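Local coordinates for uric acid degradation bifunctional protein PucL (Bacillus subtilis, PDB 6A4M) that probably oxidises urate to 5-hydroxyisourate with molecular oxygen, as one activity of a bifunctional protein of uric acid degradation that also has a decarboxylase activity, at residues A[39-44]-A[85-90]; A[89-94]-A[105-110]; A[160-165]-A[222-227]. One frame throughout, in Å; residues are numbered along the deposited sequence.

Contact 1. Residues A[39-44]-A[85-90]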
loop_
_atom_site.group_PDB
_atom_site.type_symbol
_atom_site.label_atom_id
_atom_site.label_comp_id
_atom_site.label_asym_id
_atom_site.label_seq_id
_atom_site.Cartn_x
_atom_site.Cartn_y
_atom_site.Cartn_z
ATOM N N VAL A 39 4.668 0.151 11.610
ATOM C CA VAL A 39 4.091 -1.019 10.970
ATOM C C VAL A 39 3.301 -1.844 11.983
ATOM O O VAL A 39 3.640 -1.900 13.168
ATOM C CB VAL A 39 5.165 -1.884 10.267
ATOM C CG1 VAL A 39 6.093 -2.559 11.274
ATOM C CG2 VAL A 39 4.516 -2.918 9.351
ATOM N N ASP A 40 2.245 -2.482 11.488
ATOM C CA ASP A 40 1.367 -3.311 12.287
ATOM C C ASP A 40 1.466 -4.740 11.766
ATOM O O ASP A 40 0.904 -5.067 10.714
ATOM C CB ASP A 40 -0.055 -2.783 12.178
ATOM C CG ASP A 40 -0.893 -3.184 13.338
ATOM O OD1 ASP A 40 -1.202 -4.385 13.473
ATOM O OD2 ASP A 40 -1.228 -2.287 14.129
ATOM N N VAL A 41 2.201 -5.578 12.495
ATOM C CA VAL A 41 2.490 -6.932 12.046
ATOM C C VAL A 41 1.456 -7.913 12.583
ATOM O O VAL A 41 1.099 -7.869 13.764
ATOM C CB VAL A 41 3.908 -7.388 12.452
ATOM C CG1 VAL A 41 4.179 -8.812 11.961
ATOM C CG2 VAL A 41 4.948 -6.419 11.903
ATOM N N THR A 42 0.968 -8.769 11.687
ATOM C CA THR A 42 0.245 -9.983 12.039
ATOM C C THR A 42 1.144 -11.155 11.625
ATOM O O THR A 42 1.662 -11.171 10.502
ATOM C CB THR A 42 -1.104 -10.071 11.298
ATOM O OG1 THR A 42 -1.844 -8.861 11.502
ATOM C CG2 THR A 42 -1.927 -11.260 11.791
ATOM N N CYS A 43 1.337 -12.112 12.532
ATOM C CA CYS A 43 2.196 -13.270 12.283
ATOM C C CYS A 43 1.433 -14.568 12.540
ATOM O O CYS A 43 0.826 -14.727 13.595
ATOM C CB CYS A 43 3.435 -13.208 13.169
ATOM S SG CYS A 43 4.635 -14.511 12.814
ATOM N N GLU A 44 1.467 -15.476 11.566
ATOM C CA GLU A 44 0.729 -16.738 11.613
ATOM C C GLU A 44 1.656 -17.867 11.157
ATOM O O GLU A 44 2.179 -17.814 10.043
ATOM C CB GLU A 44 -0.488 -16.664 10.685
ATOM C CG GLU A 44 -1.455 -17.837 10.803
ATOM C CD GLU A 44 -2.630 -17.757 9.837
ATOM O OE1 GLU A 44 -2.675 -16.833 8.995
ATOM O OE2 GLU A 44 -3.516 -18.634 9.917
ATOM N N GLU A 85 8.244 -4.438 2.799
ATOM C CA GLU A 85 8.304 -5.686 2.019
ATOM C C GLU A 85 9.565 -6.498 2.338
ATOM O O GLU A 85 9.496 -7.717 2.527
ATOM C CB GLU A 85 8.244 -5.396 0.511
ATOM C CG GLU A 85 6.889 -4.895 0.011
ATOM C CD GLU A 85 6.745 -3.376 -0.030
ATOM O OE1 GLU A 85 7.337 -2.673 0.821
ATOM O OE2 GLU A 85 6.023 -2.878 -0.919
ATOM N N GLY A 86 10.705 -5.808 2.401
ATOM C CA GLY A 86 11.981 -6.423 2.769
ATOM C C GLY A 86 12.052 -6.844 4.227
ATOM O O GLY A 86 12.636 -7.879 4.546
ATOM N N PHE A 87 11.461 -6.040 5.110
ATOM C CA PHE A 87 11.356 -6.385 6.534
ATOM C C PHE A 87 10.611 -7.702 6.762
ATOM O O PHE A 87 11.037 -8.524 7.567
ATOM C CB PHE A 87 10.674 -5.256 7.323
ATOM C CG PHE A 87 10.369 -5.615 8.754
ATOM C CD1 PHE A 87 11.385 -6.033 9.608
ATOM C CD2 PHE A 87 9.067 -5.544 9.248
ATOM C CE1 PHE A 87 11.111 -6.369 10.928
ATOM C CE2 PHE A 87 8.787 -5.878 10.567
ATOM C CZ PHE A 87 9.812 -6.291 11.409
ATOM N N LEU A 88 9.503 -7.895 6.056
ATOM C CA LEU A 88 8.733 -9.139 6.160
ATOM C C LEU A 88 9.531 -10.335 5.634
ATOM O O LEU A 88 9.517 -11.398 6.246
ATOM C CB LEU A 88 7.392 -9.022 5.416
ATOM C CG LEU A 88 6.388 -7.975 5.920
ATOM C CD1 LEU A 88 5.099 -8.072 5.118
ATOM C CD2 LEU A 88 6.107 -8.110 7.409
ATOM N N HIS A 89 10.219 -10.143 4.506
ATOM C CA HIS A 89 11.120 -11.154 3.929
ATOM C C HIS A 89 12.239 -11.549 4.898
ATOM O O HIS A 89 12.525 -12.736 5.069
ATOM C CB HIS A 89 11.701 -10.634 2.608
ATOM C CG HIS A 89 12.646 -11.581 1.935
ATOM N ND1 HIS A 89 14.005 -11.362 1.886
ATOM C CD2 HIS A 89 12.427 -12.738 1.269
ATOM C CE1 HIS A 89 14.583 -12.346 1.221
ATOM N NE2 HIS A 89 13.647 -13.193 0.835
ATOM N N TYR A 90 12.851 -10.545 5.523
ATOM C CA TYR A 90 13.847 -10.747 6.581
ATOM C C TYR A 90 13.267 -11.615 7.698
ATOM O O TYR A 90 13.765 -12.711 7.954
ATOM C CB TYR A 90 14.305 -9.379 7.115
ATOM C CG TYR A 90 15.309 -9.374 8.254
ATOM C CD1 TYR A 90 16.394 -10.256 8.280
ATOM C CD2 TYR A 90 15.200 -8.441 9.287
ATOM C CE1 TYR A 90 17.324 -10.222 9.316
ATOM C CE2 TYR A 90 16.124 -8.403 10.323
ATOM C CZ TYR A 90 17.186 -9.290 10.335
ATOM O OH TYR A 90 18.089 -9.244 11.376
#

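Contact 2. Residues A[89-94]-A[105-110]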
loop_
_atom_site.group_PDB
_atom_site.type_symbol
_atom_site.label_atom_id
_atom_site.label_comp_id
_atom_site.label_asym_id
_atom_site.label_seq_id
_atom_site.Cartn_x
_atom_site.Cartn_y
_atom_site.Cartn_z
ATOM N N HIS A 89 10.219 -10.143 4.506
ATOM C CA HIS A 89 11.120 -11.154 3.929
ATOM C C HIS A 89 12.239 -11.549 4.898
ATOM O O HIS A 89 12.525 -12.736 5.069
ATOM C CB HIS A 89 11.701 -10.634 2.608
ATOM C CG HIS A 89 12.646 -11.581 1.935
ATOM N ND1 HIS A 89 14.005 -11.362 1.886
ATOM C CD2 HIS A 89 12.427 -12.738 1.269
ATOM C CE1 HIS A 89 14.583 -12.346 1.221
ATOM N NE2 HIS A 89 13.647 -13.193 0.835
ATOM N N TYR A 90 12.851 -10.545 5.523
ATOM C CA TYR A 90 13.847 -10.747 6.581
ATOM C C TYR A 90 13.267 -11.615 7.698
ATOM O O TYR A 90 13.765 -12.711 7.954
ATOM C CB TYR A 90 14.305 -9.379 7.115
ATOM C CG TYR A 90 15.309 -9.374 8.254
ATOM C CD1 TYR A 90 16.394 -10.256 8.280
ATOM C CD2 TYR A 90 15.200 -8.441 9.287
ATOM C CE1 TYR A 90 17.324 -10.222 9.316
ATOM C CE2 TYR A 90 16.124 -8.403 10.323
ATOM C CZ TYR A 90 17.186 -9.290 10.335
ATOM O OH TYR A 90 18.089 -9.244 11.376
ATOM N N VAL A 91 12.177 -11.142 8.300
ATOM C CA VAL A 91 11.519 -11.831 9.422
ATOM C C VAL A 91 11.070 -13.253 9.038
ATOM O O VAL A 91 11.248 -14.188 9.824
ATOM C CB VAL A 91 10.332 -10.993 9.987
ATOM C CG1 VAL A 91 9.510 -11.776 11.008
ATOM C CG2 VAL A 91 10.843 -9.710 10.628
ATOM N N ALA A 92 10.514 -13.411 7.836
ATOM C CA ALA A 92 10.053 -14.721 7.350
ATOM C C ALA A 92 11.197 -15.729 7.293
ATOM O O ALA A 92 11.092 -16.820 7.853
ATOM C CB ALA A 92 9.409 -14.592 5.977
ATOM N N HIS A 93 12.278 -15.344 6.613
ATOM C CA HIS A 93 13.490 -16.174 6.506
ATOM C C HIS A 93 14.079 -16.537 7.872
ATOM O O HIS A 93 14.377 -17.707 8.129
ATOM C CB HIS A 93 14.560 -15.481 5.647
ATOM C CG HIS A 93 14.456 -15.792 4.187
ATOM N ND1 HIS A 93 15.364 -16.595 3.532
ATOM C CD2 HIS A 93 13.543 -15.421 3.257
ATOM C CE1 HIS A 93 15.020 -16.700 2.261
ATOM N NE2 HIS A 93 13.918 -15.999 2.068
ATOM N N ARG A 94 14.226 -15.536 8.738
ATOM C CA ARG A 94 14.815 -15.740 10.064
ATOM C C ARG A 94 13.949 -16.597 10.992
ATOM O O ARG A 94 14.494 -17.325 11.822
ATOM C CB ARG A 94 15.158 -14.396 10.736
ATOM C CG ARG A 94 16.173 -13.518 9.994
ATOM C CD ARG A 94 17.368 -14.283 9.441
ATOM N NE ARG A 94 18.037 -15.047 10.495
ATOM C CZ ARG A 94 18.787 -16.138 10.317
ATOM N NH1 ARG A 94 19.011 -16.646 9.104
ATOM N NH2 ARG A 94 19.332 -16.727 11.379
ATOM N N ILE A 105 4.746 -19.974 7.195
ATOM C CA ILE A 105 4.588 -18.673 7.850
ATOM C C ILE A 105 3.887 -17.678 6.918
ATOM O O ILE A 105 4.244 -17.563 5.747
ATOM C CB ILE A 105 5.937 -18.098 8.361
ATOM C CG1 ILE A 105 5.710 -16.796 9.146
ATOM C CG2 ILE A 105 6.923 -17.866 7.220
ATOM C CD1 ILE A 105 6.886 -16.386 10.008
ATOM N N THR A 106 2.878 -16.989 7.448
ATOM C CA THR A 106 2.202 -15.903 6.741
ATOM C C THR A 106 2.402 -14.629 7.552
ATOM O O THR A 106 2.002 -14.568 8.717
ATOM C CB THR A 106 0.691 -16.170 6.578
ATOM O OG1 THR A 106 0.483 -17.492 6.069
ATOM C CG2 THR A 106 0.059 -15.160 5.622
ATOM N N LEU A 107 3.032 -13.630 6.935
ATOM C CA LEU A 107 3.246 -12.327 7.557
ATOM C C LEU A 107 2.447 -11.250 6.834
ATOM O O LEU A 107 2.430 -11.205 5.605
ATOM C CB LEU A 107 4.728 -11.968 7.538
ATOM C CG LEU A 107 5.551 -12.671 8.616
ATOM C CD1 LEU A 107 7.009 -12.778 8.205
ATOM C CD2 LEU A 107 5.425 -11.957 9.953
ATOM N N THR A 108 1.793 -10.396 7.616
ATOM C CA THR A 108 1.065 -9.238 7.116
ATOM C C THR A 108 1.657 -8.000 7.775
ATOM O O THR A 108 1.838 -7.984 8.992
ATOM C CB THR A 108 -0.425 -9.332 7.485
ATOM O OG1 THR A 108 -0.961 -10.564 6.987
ATOM C CG2 THR A 108 -1.219 -8.172 6.908
ATOM N N GLY A 109 1.950 -6.977 6.974
ATOM C CA GLY A 109 2.538 -5.730 7.468
ATOM C C GLY A 109 1.736 -4.533 7.005
ATOM O O GLY A 109 1.774 -4.193 5.826
ATOM N N GLU A 110 1.018 -3.901 7.934
ATOM C CA GLU A 110 0.208 -2.708 7.648
ATOM C C GLU A 110 0.941 -1.430 8.041
ATOM O O GLU A 110 1.210 -1.209 9.219
ATOM C CB GLU A 110 -1.130 -2.750 8.399
ATOM C CG GLU A 110 -2.326 -3.162 7.559
ATOM C CD GLU A 110 -3.634 -2.679 8.159
ATOM O OE1 GLU A 110 -3.881 -1.451 8.131
ATOM O OE2 GLU A 110 -4.410 -3.528 8.648
#

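Contact 3. Residues A[160-165]-A[222-227]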
loop_
_atom_site.group_PDB
_atom_site.type_symbol
_atom_site.label_atom_id
_atom_site.label_comp_id
_atom_site.label_asym_id
_atom_site.label_seq_id
_atom_site.Cartn_x
_atom_site.Cartn_y
_atom_site.Cartn_z
ATOM N N SER A 160 1.933 -6.478 -2.515
ATOM C CA SER A 160 1.821 -5.219 -1.799
ATOM C C SER A 160 0.567 -4.519 -2.278
ATOM O O SER A 160 0.070 -4.785 -3.370
ATOM C CB SER A 160 3.049 -4.353 -2.028
ATOM O OG SER A 160 4.168 -4.922 -1.378
ATOM N N GLU A 161 0.067 -3.616 -1.450
ATOM C CA GLU A 161 -1.278 -3.100 -1.604
ATOM C C GLU A 161 -1.367 -1.675 -1.094
ATOM O O GLU A 161 -0.684 -1.329 -0.132
ATOM C CB GLU A 161 -2.218 -3.997 -0.798
ATOM C CG GLU A 161 -3.701 -3.771 -1.023
ATOM C CD GLU A 161 -4.558 -4.845 -0.374
ATOM O OE1 GLU A 161 -4.083 -5.520 0.570
ATOM O OE2 GLU A 161 -5.720 -5.009 -0.810
ATOM N N ILE A 162 -2.185 -0.849 -1.740
ATOM C CA ILE A 162 -2.641 0.403 -1.114
ATOM C C ILE A 162 -4.124 0.266 -0.791
ATOM O O ILE A 162 -4.919 -0.101 -1.653
ATOM C CB ILE A 162 -2.339 1.683 -1.933
ATOM C CG1 ILE A 162 -2.708 2.916 -1.100
ATOM C CG2 ILE A 162 -3.061 1.718 -3.276
ATOM C CD1 ILE A 162 -2.084 4.193 -1.590
ATOM N N MET A 163 -4.470 0.552 0.462
ATOM C CA MET A 163 -5.812 0.329 0.985
ATOM C C MET A 163 -6.524 1.632 1.277
ATOM O O MET A 163 -5.888 2.647 1.541
ATOM C CB MET A 163 -5.741 -0.432 2.301
ATOM C CG MET A 163 -4.924 -1.706 2.279
ATOM S SD MET A 163 -5.339 -2.732 3.700
ATOM C CE MET A 163 -5.121 -1.604 5.076
ATOM N N ASP A 164 -7.852 1.567 1.264
ATOM C CA ASP A 164 -8.721 2.637 1.755
ATOM C C ASP A 164 -8.439 3.997 1.086
ATOM O O ASP A 164 -8.330 5.034 1.752
ATOM C CB ASP A 164 -8.639 2.707 3.295
ATOM C CG ASP A 164 -9.900 3.303 3.942
ATOM O OD1 ASP A 164 -9.777 3.869 5.053
ATOM O OD2 ASP A 164 -11.011 3.207 3.365
ATOM N N LEU A 165 -8.330 3.959 -0.242
ATOM C CA LEU A 165 -8.142 5.152 -1.065
ATOM C C LEU A 165 -9.519 5.659 -1.486
ATOM O O LEU A 165 -10.177 5.052 -2.332
ATOM C CB LEU A 165 -7.281 4.822 -2.287
ATOM C CG LEU A 165 -6.901 5.949 -3.246
ATOM C CD1 LEU A 165 -6.216 7.098 -2.522
ATOM C CD2 LEU A 165 -6.003 5.392 -4.342
ATOM N N GLU A 222 2.987 5.069 -3.103
ATOM C CA GLU A 222 2.817 6.492 -3.425
ATOM C C GLU A 222 2.581 6.712 -4.922
ATOM O O GLU A 222 1.687 7.463 -5.307
ATOM C CB GLU A 222 4.042 7.310 -2.978
ATOM C CG GLU A 222 4.215 7.451 -1.464
ATOM C CD GLU A 222 5.116 6.397 -0.824
ATOM O OE1 GLU A 222 5.264 5.281 -1.381
ATOM O OE2 GLU A 222 5.671 6.687 0.261
ATOM N N GLN A 223 3.380 6.048 -5.754
ATOM C CA GLN A 223 3.270 6.167 -7.215
ATOM C C GLN A 223 1.997 5.510 -7.767
ATOM O O GLN A 223 1.350 6.072 -8.656
ATOM C CB GLN A 223 4.511 5.584 -7.900
ATOM C CG GLN A 223 5.789 6.367 -7.615
ATOM C CD GLN A 223 7.048 5.644 -8.068
ATOM O OE1 GLN A 223 7.239 4.459 -7.779
ATOM N NE2 GLN A 223 7.921 6.361 -8.779
ATOM N N VAL A 224 1.644 4.337 -7.240
ATOM C CA VAL A 224 0.396 3.649 -7.615
ATOM C C VAL A 224 -0.819 4.521 -7.274
ATOM O O VAL A 224 -1.763 4.626 -8.057
ATOM C CB VAL A 224 0.258 2.272 -6.915
ATOM C CG1 VAL A 224 -1.126 1.663 -7.147
ATOM C CG2 VAL A 224 1.338 1.309 -7.395
ATOM N N ARG A 225 -0.770 5.129 -6.093
ATOM C CA ARG A 225 -1.808 6.036 -5.608
ATOM C C ARG A 225 -1.997 7.251 -6.521
ATOM O O ARG A 225 -3.124 7.579 -6.889
ATOM C CB ARG A 225 -1.451 6.480 -4.185
ATOM C CG ARG A 225 -2.461 7.373 -3.481
ATOM C CD ARG A 225 -2.118 8.853 -3.576
ATOM N NE ARG A 225 -0.718 9.135 -3.254
ATOM C CZ ARG A 225 -0.201 9.229 -2.028
ATOM N NH1 ARG A 225 -0.953 9.065 -0.940
ATOM N NH2 ARG A 225 1.099 9.490 -1.889
ATOM N N ASP A 226 -0.896 7.909 -6.883
ATOM C CA ASP A 226 -0.951 9.088 -7.758
ATOM C C ASP A 226 -1.358 8.722 -9.187
ATOM O O ASP A 226 -2.117 9.455 -9.822
ATOM C CB ASP A 226 0.389 9.831 -7.770
ATOM C CG ASP A 226 0.739 10.452 -6.424
ATOM O OD1 ASP A 226 -0.161 10.667 -5.581
ATOM O OD2 ASP A 226 1.934 10.738 -6.209
ATOM N N LEU A 227 -0.853 7.595 -9.688
ATOM C CA LEU A 227 -1.320 7.036 -10.966
ATOM C C LEU A 227 -2.839 6.877 -10.999
ATOM O O LEU A 227 -3.486 7.248 -11.980
ATOM C CB LEU A 227 -0.668 5.673 -11.253
ATOM C CG LEU A 227 0.560 5.686 -12.161
ATOM C CD1 LEU A 227 1.301 4.357 -12.078
ATOM C CD2 LEU A 227 0.153 5.982 -13.598
#

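Contact 1. Residues A[39-44]-A[85-90]
Val39 and Val41 meet Phe87 through methyl-to-ring contacts alone, and no hydrogen bond joins strand 39-44 to helix 85-90. One ring atom takes both valines: CE2 of Phe87 lies 4.1 Å from CG2 of Val41 and 4.3 Å from CG1 of Val39. The Val41 methyl comes in at the ring edge, near the ring plane, so it abuts the rim instead of covering a face. In Val41 it is the branch anti to the carbonyl carbon that does this. Phe87 swings its ring out from the helix with CG anti to the backbone N (chi1 172°), which carries the ring across much of the gap; the CA atoms of Val39 and Phe87 are 10.1 Å apart. Further apolar cover comes from helix 64-78, where Ile72 touches Val41 and Leu76 touches Phe87, while Leu88 turns to Leu144 on strand 139-148.

Polar bonds hold the two elements separately. The backbone of the strand pairs on one edge with strand 3-13 (Val39 with Ala10, Val41 with Val8) and on the other with strand 104-121 (Asp40 with Glu110, Thr42 with Thr108). Near the start of helix 84-98, the carboxylate of Glu85 is hydrogen-bonded to Ser160 and Tyr218. An antiparallel sheet with helices laid on one face, the valines turned inward, is typical of the tunnelling fold (T-fold) of the uricases.

Contact 2. Residues A[89-94]-A[105-110]
Val91 and Ala92 of helix 89-94 lie over Ile105 and Leu107 of strand 105-110, the two axes running nearly antiparallel at 157° and 9.3 Å apart at closest approach. A short connection after the helix reverses the chain, so the strand that follows runs back beneath it, a helix-on-sheet layer of the T-fold. The backbones come closest near Ala92 and Ile105, whose CA atoms are 6.8 Å apart.

The contact is wholly apolar. Ile105 and Leu107, two residues apart on the strand, both send their side chains to the helix, and Thr106 between them points to the other face of the sheet. Ile105 offers its CG2 branch, 4.3 Å from CB of Ala92, and packs further against Phe95 and Leu96 on the same helix. Leu107 reaches deeper: with CG anti to its carbonyl carbon (chi1 -78°), its CD1 methyl enters beside the turn carrying Val91 and Ala92. The Val91 and Leu107 side chains cross at about a right angle, CG1 of the valine 3.9 Å from CD1 of the leucine. Around them, Val41 and Cys43 on strand 36-45 also touch Leu107, Leu144 on strand 139-148 lies against Ala92, and His75 on helix 64-78 against Val91. CD1 of Leu107 rests against Ala92, 3.6 Å from its backbone N and 3.7 Å from its CB.

Contact 3. Residues A[160-165]-A[222-227]
Ile162 and Leu165 press their ends against the aliphatic part of Arg225, each from its own direction. Ile162 meets the arginine obliquely and sets its CD1 methyl 3.5 Å from CB and 3.7 Å from CG of Arg225. Leu165 crosses it at about a right angle, and both of its methyls approach the same methylene from the strand side, CD1 3.9 Å and CD2 4.1 Å from CG of Arg225. The other branch of Ile162 turns to the residue just before the arginine, CG2 lying 4.3 Å from CG1 of Val224, which also packs on Ile251 of helix 240-254.

Bends at chi2 (-97°) and chi3 of Arg225 take the guanidinium away from the strand, so hydrocarbon faces the sheet and the charge goes to acids. NE makes a weak bond to OD1 of the adjacent Asp226, 2.8 Å long and bent to 130° at the hydrogen, within a salt bridge; NH1 pairs with Glu138, a residue that also touches Ile162 and Leu165.

Ile162 and Leu165, three residues apart, both face the helix; the left-handed backbone of Asp164 (phi 55°) between them is consistent with this. Backbone bonds of Ile162 to Ile200 and of Leu165 to Leu198 place an extra residue on this strand, consistent with a beta bulge. Helix 221-233 thus packs over an irregular part of an inner strand, in the helix-over-antiparallel-sheet layering characteristic of uricase T-folds.

Overall arrangement
All three contacts place a helix on the same antiparallel sheet. Contacts 1 and 2 are nearly one site, their centres about 4 Å apart: successive turns of helix 84-98 cover strands 36-45 and 104-121, which are neighbours in the sheet. Both are buried and apolar, differing in that an aromatic ring bridges a wide gap in contact 1, whereas a leucine methyl reaches the helix backbone in contact 2. Contact 3, its centre about 19 Å from that of contact 1 and 21 Å from that of contact 2, lies nearest the chain centre, yet mixes buried aliphatic residues with a partly exposed arginine paired to acids. The Glu85 carboxylate is the polar tie between 85-90 and 160-165.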